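Local coordinates for protein polyhedrin (Operophtera brumata cypovirus 19, PDB 5A99) that forms the crystalline matrix of cypovirus polyhedra, the insect-virus occlusion bodies that probably shelter embedded virus particles outside the host, at residues Ile57-Asn62 with Ser215-Ala220; Phe111-Gln116 with Val124-Asn129. All blocks are in the same frame, centred on the assembly; numbering follows the deposited sequence.

Contact 1: residues Ile57-Asn62 with Ser215-Ala220; sequences ISRSYN and SPDLYA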
ATOM      1  N   ILE A  57      13.085   0.004   1.234  1.00 13.59           N
ATOM      2  CA  ILE A  57      12.089   0.899   0.684  1.00  9.02           C
ATOM      3  C   ILE A  57      11.824   0.513  -0.766  1.00  8.12           C
ATOM      4  O   ILE A  57      12.740   0.511  -1.587  1.00  7.74           O
ATOM      5  CB  ILE A  57      12.564   2.378   0.772  1.00  9.21           C
ATOM      6  CG1 ILE A  57      12.660   2.831   2.235  1.00 15.05           C
ATOM      7  CG2 ILE A  57      11.626   3.309  -0.010  1.00 10.62           C
ATOM      8  CD1 ILE A  57      13.134   4.285   2.404  1.00 12.06           C
ATOM      9  N   SER A  58      10.576   0.146  -1.057  1.00  9.54           N
ATOM     10  CA  SER A  58      10.097  -0.021  -2.431  1.00  9.97           C
ATOM     11  C   SER A  58       8.802   0.769  -2.592  1.00 11.65           C
ATOM     12  O   SER A  58       7.830   0.504  -1.892  1.00  9.82           O
ATOM     13  CB  SER A  58       9.847  -1.501  -2.735  1.00 10.36           C
ATOM     14  OG  SER A  58       9.112  -1.670  -3.934  1.00 12.11           O
ATOM     15  N   ARG A  59       8.781   1.735  -3.510  1.00 11.28           N
ATOM     16  CA  ARG A  59       7.624   2.607  -3.657  1.00 10.91           C
ATOM     17  C   ARG A  59       7.315   2.888  -5.102  1.00  9.24           C
ATOM     18  O   ARG A  59       8.211   2.947  -5.936  1.00  8.71           O
ATOM     19  CB  ARG A  59       7.864   3.955  -2.967  1.00 10.60           C
ATOM     20  CG  ARG A  59       8.204   3.855  -1.507  1.00 12.12           C
ATOM     21  CD  ARG A  59       6.984   3.561  -0.657  1.00 12.84           C
ATOM     22  NE  ARG A  59       7.330   3.639   0.754  1.00 12.56           N
ATOM     23  CZ  ARG A  59       7.898   2.647   1.440  1.00  7.10           C
ATOM     24  NH1 ARG A  59       8.156   1.486   0.851  1.00  8.89           N
ATOM     25  NH2 ARG A  59       8.190   2.814   2.720  1.00 12.52           N
ATOM     26  N   SER A  60       6.039   3.101  -5.394  1.00  9.37           N
ATOM     27  CA  SER A  60       5.664   3.612  -6.702  1.00 12.65           C
ATOM     28  C   SER A  60       4.517   4.606  -6.544  1.00 13.41           C
ATOM     29  O   SER A  60       3.712   4.534  -5.594  1.00 12.44           O
ATOM     30  CB  SER A  60       5.334   2.473  -7.687  1.00 13.35           C
ATOM     31  OG  SER A  60       4.243   1.696  -7.233  1.00 20.78           O
ATOM     32  N   TYR A  61       4.479   5.570  -7.455  1.00  9.52           N
ATOM     33  CA  TYR A  61       3.503   6.637  -7.396  1.00 12.78           C
ATOM     34  C   TYR A  61       2.893   6.815  -8.771  1.00 14.26           C
ATOM     35  O   TYR A  61       3.596   6.968  -9.768  1.00 12.35           O
ATOM     36  CB  TYR A  61       4.163   7.921  -6.892  1.00 10.97           C
ATOM     37  CG  TYR A  61       4.814   7.719  -5.552  1.00 10.83           C
ATOM     38  CD1 TYR A  61       4.104   7.885  -4.369  1.00  8.92           C
ATOM     39  CD2 TYR A  61       6.144   7.330  -5.467  1.00 13.94           C
ATOM     40  CE1 TYR A  61       4.706   7.670  -3.138  1.00 15.38           C
ATOM     41  CE2 TYR A  61       6.752   7.120  -4.245  1.00 12.74           C
ATOM     42  CZ  TYR A  61       6.028   7.284  -3.083  1.00 11.80           C
ATOM     43  OH  TYR A  61       6.648   7.070  -1.872  1.00 17.41           O
ATOM     44  N   ASN A  62       1.575   6.742  -8.828  1.00 17.51           N
ATOM     45  CA  ASN A  62       0.883   6.986 -10.073  1.00 14.43           C
ATOM     46  C   ASN A  62       0.809   8.497 -10.311  1.00 13.30           C
ATOM     47  O   ASN A  62       1.045   9.284  -9.391  1.00 13.38           O
ATOM     48  CB  ASN A  62      -0.509   6.361 -10.038  1.00 19.49           C
ATOM     49  CG  ASN A  62      -1.120   6.253 -11.409  1.00 16.26           C
ATOM     50  OD1 ASN A  62      -0.411   6.242 -12.415  1.00 21.82           O
ATOM     51  ND2 ASN A  62      -2.442   6.177 -11.463  1.00 27.24           N
ATOM     52  N   SER A 215       6.558   2.923   8.451  1.00 12.07           N
ATOM     53  CA  SER A 215       6.192   4.326   8.510  1.00 14.22           C
ATOM     54  C   SER A 215       5.383   4.681   7.293  1.00  9.80           C
ATOM     55  O   SER A 215       5.679   4.202   6.199  1.00 10.18           O
ATOM     56  CB  SER A 215       7.443   5.207   8.528  1.00 12.40           C
ATOM     57  OG  SER A 215       8.231   4.970   9.673  1.00 13.63           O
ATOM     58  N   PRO A 216       4.355   5.527   7.463  1.00 11.31           N
ATOM     59  CA  PRO A 216       3.623   5.901   6.253  1.00 13.60           C
ATOM     60  C   PRO A 216       4.459   6.880   5.448  1.00 16.16           C
ATOM     61  O   PRO A 216       5.346   7.518   6.024  1.00 17.15           O
ATOM     62  CB  PRO A 216       2.366   6.576   6.803  1.00 17.69           C
ATOM     63  CG  PRO A 216       2.815   7.195   8.073  1.00 14.49           C
ATOM     64  CD  PRO A 216       3.873   6.259   8.646  1.00 12.10           C
ATOM     65  N   ASP A 217       4.211   6.986   4.145  1.00 12.44           N
ATOM     66  CA  ASP A 217       4.866   8.021   3.364  1.00 16.59           C
ATOM     67  C   ASP A 217       4.342   9.358   3.862  1.00 16.64           C
ATOM     68  O   ASP A 217       3.145   9.514   4.114  1.00 10.34           O
ATOM     69  CB  ASP A 217       4.589   7.876   1.867  1.00 14.98           C
ATOM     70  CG  ASP A 217       5.301   6.681   1.247  1.00 16.34           C
ATOM     71  OD1 ASP A 217       6.227   6.123   1.876  1.00 11.64           O
ATOM     72  OD2 ASP A 217       4.944   6.314   0.107  1.00 16.84           O
ATOM     73  N   LEU A 218       5.241  10.322   4.014  1.00 12.90           N
ATOM     74  CA  LEU A 218       4.834  11.659   4.410  1.00 11.93           C
ATOM     75  C   LEU A 218       4.689  12.533   3.176  1.00 11.26           C
ATOM     76  O   LEU A 218       5.576  12.561   2.331  1.00 12.64           O
ATOM     77  CB  LEU A 218       5.855  12.274   5.361  1.00 14.96           C
ATOM     78  CG  LEU A 218       5.547  13.695   5.856  1.00 12.23           C
ATOM     79  CD1 LEU A 218       6.050  13.908   7.282  1.00 14.49           C
ATOM     80  CD2 LEU A 218       6.158  14.707   4.931  1.00 16.69           C
ATOM     81  N   TYR A 219       3.551  13.215   3.074  1.00 14.11           N
ATOM     82  CA  TYR A 219       3.307  14.207   2.027  1.00 16.45           C
ATOM     83  C   TYR A 219       3.323  15.602   2.633  1.00  9.93           C
ATOM     84  O   TYR A 219       2.675  15.844   3.650  1.00 11.37           O
ATOM     85  CB  TYR A 219       1.937  13.967   1.386  1.00 17.63           C
ATOM     86  CG  TYR A 219       1.911  13.036   0.186  1.00 11.35           C
ATOM     87  CD1 TYR A 219       2.086  11.668   0.334  1.00 17.19           C
ATOM     88  CD2 TYR A 219       1.667  13.530  -1.089  1.00 16.82           C
ATOM     89  CE1 TYR A 219       2.043  10.810  -0.766  1.00 17.70           C
ATOM     90  CE2 TYR A 219       1.625  12.687  -2.195  1.00 16.42           C
ATOM     91  CZ  TYR A 219       1.812  11.328  -2.030  1.00 15.44           C
ATOM     92  OH  TYR A 219       1.766  10.496  -3.135  1.00 18.98           O
ATOM     93  N   ALA A 220       4.040  16.525   2.006  1.00 10.77           N
ATOM     94  CA  ALA A 220       4.122  17.909   2.483  1.00 12.46           C
ATOM     95  C   ALA A 220       4.093  18.879   1.316  1.00  8.82           C
ATOM     96  O   ALA A 220       4.602  18.577   0.241  1.00 12.70           O
ATOM     97  CB  ALA A 220       5.385  18.132   3.302  1.00 14.62           C
TER
HETATM   98  O   HOH W   1       7.423   5.376   4.195  1.00  6.83           O

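Contact 2: residues Phe111-Gln116 with Val124-Asn129; sequences FQFIVQ and VWFRVN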
ATOM      1  N   PHE A 111      11.992  17.315 -10.700  1.00 10.56           N
ATOM      2  CA  PHE A 111      12.081  16.564  -9.458  1.00 14.41           C
ATOM      3  C   PHE A 111      13.506  16.557  -8.896  1.00 12.39           C
ATOM      4  O   PHE A 111      14.486  16.795  -9.616  1.00 10.52           O
ATOM      5  CB  PHE A 111      11.640  15.111  -9.708  1.00 16.24           C
ATOM      6  CG  PHE A 111      12.649  14.306 -10.481  1.00 16.21           C
ATOM      7  CD1 PHE A 111      13.704  13.686  -9.829  1.00 19.16           C
ATOM      8  CD2 PHE A 111      12.568  14.195 -11.864  1.00 18.60           C
ATOM      9  CE1 PHE A 111      14.653  12.966 -10.538  1.00 10.66           C
ATOM     10  CE2 PHE A 111      13.520  13.460 -12.579  1.00 11.33           C
ATOM     11  CZ  PHE A 111      14.555  12.845 -11.904  1.00 12.22           C
ATOM     12  N   GLN A 112      13.609  16.284  -7.600  1.00  9.85           N
ATOM     13  CA  GLN A 112      14.875  15.898  -6.989  1.00 11.01           C
ATOM     14  C   GLN A 112      14.628  14.655  -6.131  1.00  7.57           C
ATOM     15  O   GLN A 112      13.713  14.626  -5.295  1.00 10.26           O
ATOM     16  CB  GLN A 112      15.486  17.037  -6.156  1.00 10.35           C
ATOM     17  CG  GLN A 112      16.679  16.585  -5.305  1.00  7.00           C
ATOM     18  CD  GLN A 112      17.488  17.728  -4.687  1.00 13.01           C
ATOM     19  OE1 GLN A 112      18.604  17.518  -4.205  1.00 10.52           O
ATOM     20  NE2 GLN A 112      16.918  18.921  -4.662  1.00 15.23           N
ATOM     21  N   PHE A 113      15.420  13.617  -6.370  1.00 12.38           N
ATOM     22  CA  PHE A 113      15.306  12.375  -5.611  1.00 10.07           C
ATOM     23  C   PHE A 113      16.532  12.262  -4.717  1.00  9.06           C
ATOM     24  O   PHE A 113      17.664  12.362  -5.195  1.00  8.48           O
ATOM     25  CB  PHE A 113      15.193  11.192  -6.578  1.00  9.14           C
ATOM     26  CG  PHE A 113      15.102   9.852  -5.907  1.00  5.24           C
ATOM     27  CD1 PHE A 113      14.014   9.532  -5.103  1.00  8.90           C
ATOM     28  CD2 PHE A 113      16.092   8.899  -6.091  1.00 10.27           C
ATOM     29  CE1 PHE A 113      13.917   8.284  -4.499  1.00 11.92           C
ATOM     30  CE2 PHE A 113      15.999   7.650  -5.487  1.00  6.41           C
ATOM     31  CZ  PHE A 113      14.909   7.351  -4.686  1.00  9.30           C
ATOM     32  N   ILE A 114      16.296  12.098  -3.415  1.00 10.42           N
ATOM     33  CA  ILE A 114      17.368  12.035  -2.428  1.00 10.02           C
ATOM     34  C   ILE A 114      17.229  10.823  -1.525  1.00 10.19           C
ATOM     35  O   ILE A 114      16.180  10.592  -0.916  1.00  6.62           O
ATOM     36  CB  ILE A 114      17.415  13.301  -1.530  1.00 15.26           C
ATOM     37  CG1 ILE A 114      17.450  14.566  -2.388  1.00 13.16           C
ATOM     38  CG2 ILE A 114      18.639  13.265  -0.609  1.00 13.64           C
ATOM     39  CD1 ILE A 114      16.973  15.786  -1.665  1.00 13.85           C
ATOM     40  N   VAL A 115      18.307  10.048  -1.453  1.00  8.86           N
ATOM     41  CA  VAL A 115      18.399   8.931  -0.532  1.00  8.18           C
ATOM     42  C   VAL A 115      19.441   9.291   0.519  1.00  8.14           C
ATOM     43  O   VAL A 115      20.465   9.890   0.213  1.00  9.86           O
ATOM     44  CB  VAL A 115      18.781   7.620  -1.246  1.00 14.47           C
ATOM     45  CG1 VAL A 115      17.674   7.217  -2.217  1.00  6.84           C
ATOM     46  CG2 VAL A 115      20.115   7.762  -1.965  1.00 12.40           C
ATOM     47  N   GLN A 116      19.135   8.971   1.765  1.00  9.81           N
ATOM     48  CA  GLN A 116      19.985   9.325   2.890  1.00  8.88           C
ATOM     49  C   GLN A 116      20.014   8.204   3.913  1.00  6.81           C
ATOM     50  O   GLN A 116      19.011   7.533   4.139  1.00 10.89           O
ATOM     51  CB  GLN A 116      19.479  10.606   3.556  1.00  8.39           C
ATOM     52  CG  GLN A 116      20.294  11.022   4.772  1.00  8.83           C
ATOM     53  CD  GLN A 116      19.767  12.308   5.430  1.00 11.71           C
ATOM     54  OE1 GLN A 116      19.403  13.264   4.748  1.00 17.77           O
ATOM     55  NE2 GLN A 116      19.745  12.331   6.756  1.00 16.47           N
ATOM     56  N   VAL A 124      20.059   1.451  -5.328  1.00 11.29           N
ATOM     57  CA  VAL A 124      19.286   2.652  -5.632  1.00 13.59           C
ATOM     58  C   VAL A 124      18.757   2.620  -7.070  1.00 11.82           C
ATOM     59  O   VAL A 124      19.524   2.642  -8.031  1.00  8.44           O
ATOM     60  CB  VAL A 124      20.091   3.942  -5.384  1.00 14.34           C
ATOM     61  CG1 VAL A 124      19.269   5.131  -5.790  1.00 12.15           C
ATOM     62  CG2 VAL A 124      20.494   4.044  -3.921  1.00 11.67           C
ATOM     63  N   TRP A 125      17.433   2.561  -7.191  1.00 11.36           N
ATOM     64  CA  TRP A 125      16.771   2.350  -8.465  1.00 12.21           C
ATOM     65  C   TRP A 125      15.641   3.357  -8.593  1.00  9.04           C
ATOM     66  O   TRP A 125      14.878   3.564  -7.663  1.00 10.54           O
ATOM     67  CB  TRP A 125      16.246   0.912  -8.528  1.00  9.35           C
ATOM     68  CG  TRP A 125      15.375   0.621  -9.709  1.00 12.06           C
ATOM     69  CD1 TRP A 125      15.787   0.378 -10.988  1.00 10.14           C
ATOM     70  CD2 TRP A 125      13.942   0.510  -9.720  1.00  9.51           C
ATOM     71  NE1 TRP A 125      14.706   0.137 -11.796  1.00 10.23           N
ATOM     72  CE2 TRP A 125      13.562   0.207 -11.046  1.00  8.79           C
ATOM     73  CE3 TRP A 125      12.950   0.637  -8.745  1.00 11.92           C
ATOM     74  CZ2 TRP A 125      12.230   0.032 -11.420  1.00 12.37           C
ATOM     75  CZ3 TRP A 125      11.617   0.452  -9.122  1.00 10.79           C
ATOM     76  CH2 TRP A 125      11.274   0.161 -10.444  1.00 13.23           C
ATOM     77  N   PHE A 126      15.534   3.986  -9.753  1.00 11.77           N
ATOM     78  CA  PHE A 126      14.623   5.103  -9.926  1.00 12.36           C
ATOM     79  C   PHE A 126      14.163   5.118 -11.383  1.00  8.93           C
ATOM     80  O   PHE A 126      14.987   5.143 -12.292  1.00 10.12           O
ATOM     81  CB  PHE A 126      15.345   6.407  -9.546  1.00  9.62           C
ATOM     82  CG  PHE A 126      14.496   7.633  -9.668  1.00  8.85           C
ATOM     83  CD1 PHE A 126      13.653   8.020  -8.637  1.00  9.39           C
ATOM     84  CD2 PHE A 126      14.547   8.405 -10.817  1.00  8.98           C
ATOM     85  CE1 PHE A 126      12.869   9.148  -8.765  1.00 12.60           C
ATOM     86  CE2 PHE A 126      13.761   9.535 -10.950  1.00 14.12           C
ATOM     87  CZ  PHE A 126      12.927   9.911  -9.928  1.00 12.53           C
ATOM     88  N   ARG A 127      12.849   5.080 -11.603  1.00  7.99           N
ATOM     89  CA  ARG A 127      12.310   4.963 -12.956  1.00  9.63           C
ATOM     90  C   ARG A 127      11.073   5.816 -13.116  1.00 11.36           C
ATOM     91  O   ARG A 127      10.074   5.620 -12.416  1.00 11.30           O
ATOM     92  CB  ARG A 127      11.961   3.497 -13.274  1.00 12.83           C
ATOM     93  CG  ARG A 127      11.497   3.244 -14.726  1.00 13.63           C
ATOM     94  CD  ARG A 127      11.039   1.826 -14.898  1.00 10.90           C
ATOM     95  NE  ARG A 127       9.880   1.567 -14.043  1.00  9.40           N
ATOM     96  CZ  ARG A 127       9.445   0.362 -13.703  1.00 10.70           C
ATOM     97  NH1 ARG A 127      10.068  -0.722 -14.134  1.00 18.47           N
ATOM     98  NH2 ARG A 127       8.375   0.240 -12.926  1.00 11.88           N
ATOM     99  N   VAL A 128      11.147   6.774 -14.032  1.00 10.74           N
ATOM    100  CA  VAL A 128       9.986   7.569 -14.399  1.00 15.63           C
ATOM    101  C   VAL A 128       9.365   6.925 -15.627  1.00 11.26           C
ATOM    102  O   VAL A 128       9.901   7.027 -16.727  1.00 13.23           O
ATOM    103  CB  VAL A 128      10.370   9.033 -14.722  1.00 16.94           C
ATOM    104  CG1 VAL A 128       9.122   9.863 -15.001  1.00 14.68           C
ATOM    105  CG2 VAL A 128      11.157   9.646 -13.585  1.00 15.93           C
ATOM    106  N   ASN A 129       8.262   6.216 -15.434  1.00 10.05           N
ATOM    107  CA  ASN A 129       7.493   5.719 -16.565  1.00 13.86           C
ATOM    108  C   ASN A 129       6.624   6.826 -17.154  1.00 12.36           C
ATOM    109  O   ASN A 129       6.428   7.878 -16.538  1.00 12.63           O
ATOM    110  CB  ASN A 129       6.597   4.559 -16.143  1.00 11.46           C
ATOM    111  CG  ASN A 129       7.305   3.218 -16.202  1.00 12.53           C
ATOM    112  OD1 ASN A 129       8.437   3.113 -16.672  1.00 12.94           O
ATOM    113  ND2 ASN A 129       6.625   2.177 -15.734  1.00 13.92           N
TER

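Contact 1: residues Ile57-Asn62 with Ser215-Ala220
R59 and Y61 both reach D217 across the edge of the polyhedrin β-sandwich, where strand 56-61, an outermost strand of the three-stranded sheet, faces strand 218-222, which closes the six-stranded sheet within the chain. The example illustrates how one carboxylate can tie two sheets together with no backbone hydrogen bond between the two segments.

R59 is the side chain to follow. Its CB points toward the opposing segment, and CG lies beside the backbone N, opposite the carbonyl carbon (chi1 -57°). The chain bends at chi2 (-76°), and CD comes to 3.5 Å from D217 OD2. Next comes NE, which donates to D217 OD1 at 2.9 Å in a fairly straight salt bridge (162°), entering on the syn lone pair with guanidinium and carboxylate nearly coplanar. NH1 turns back to S58 O at 2.9 Å, approaching from above that carbonyl's plane, while I57 CG2 lies over one face of CZ and its nitrogens. The guanidinium is thus fixed in rotation from two sides.

D217 OD2 has its own donor, Y61 OH, at 2.7 Å, arriving well above the carboxylate plane. Two donors on separate oxygens would be expected to stabilise the aspartate as an anion. Farther along, Y219 OH passes 3.7 Å from Y61 CD1, but its hydrogen bond is with Q65 O. A51 of strand 46-53 packs on R59 and D217, and I49 on Y61 and Y219. At the tip of R59, NH2 donates to a water 3.1 Å away, and that same water lies 2.7 Å from D217 OD1.

Contact 2: residues Phe111-Gln116 with Val124-Asn129
An aromatic cluster in the hydrophobic core of the β-sandwich joins strand 110-116 of the six-stranded sheet to strand 125-129 of the three-stranded one. F111, F113 and F126 make up the cluster, a worked case of two sheets packed through apolar side chains, rings foremost, with no hydrogen bond passing between the segments.

F126 extends from its strand with CG trans to the backbone N, a torsion that carries the ring to where it touches both phenylalanines of the facing strand. With F113 it forms an offset stack, the ring centroids 4.7 Å apart and the planes inclined by 30°. The displacement sets F126 CD1 over one face of F113, toward the rim, at 3.6 Å from F113 CG; F126 CE1 reaches back to F113 CB. The other end of the F126 ring meets F111. Here F126 CE2 approaches F111 CZ to 3.5 Å and F126 CZ lies over a face of F111, in an oblique pairing with planes 35° apart.

Farther along the strands the contact turns aliphatic. V124 CG1 sits at the edge of the F113 ring, near its plane, 4.1 Å from F113 CE2, and V124 CG2 meets V115 CG2. All five of these residues are buried. More aromatic side chains enlarge the core: F187 of strand 184-190 packs on both F113 and F126, whereas F174 and F179 meet F111, the latter edge-to-face. F111 itself holds CG between its backbone N and carbonyl carbon (chi1 73°), and this rotation presents F111 CE1 to F126, 3.6 Å from both F126 CZ and F126 CE2.

How the contacts relate
Contacts 1 and 2 bridge the same two sheets at different places, contact 1 by a charged and hydroxyl-bearing group nearer the edge, contact 2 by a buried ring cluster. Their centres lie 12 Å apart, and their nearest atoms, about 5 Å apart, do not touch. F187 of strand 184-190 mediates between them: R59 of contact 1, with I57 of the same strand, packs on it, as do F113 and F126 from contact 2. Along the chain, 111-116 and 124-129 are nested within the loop that 57-62 and 215-220 close. Both contacts also adjoin the third subunit, S58 O bonding to N213 and R127 forming a salt bridge with D214 of that neighbouring chain.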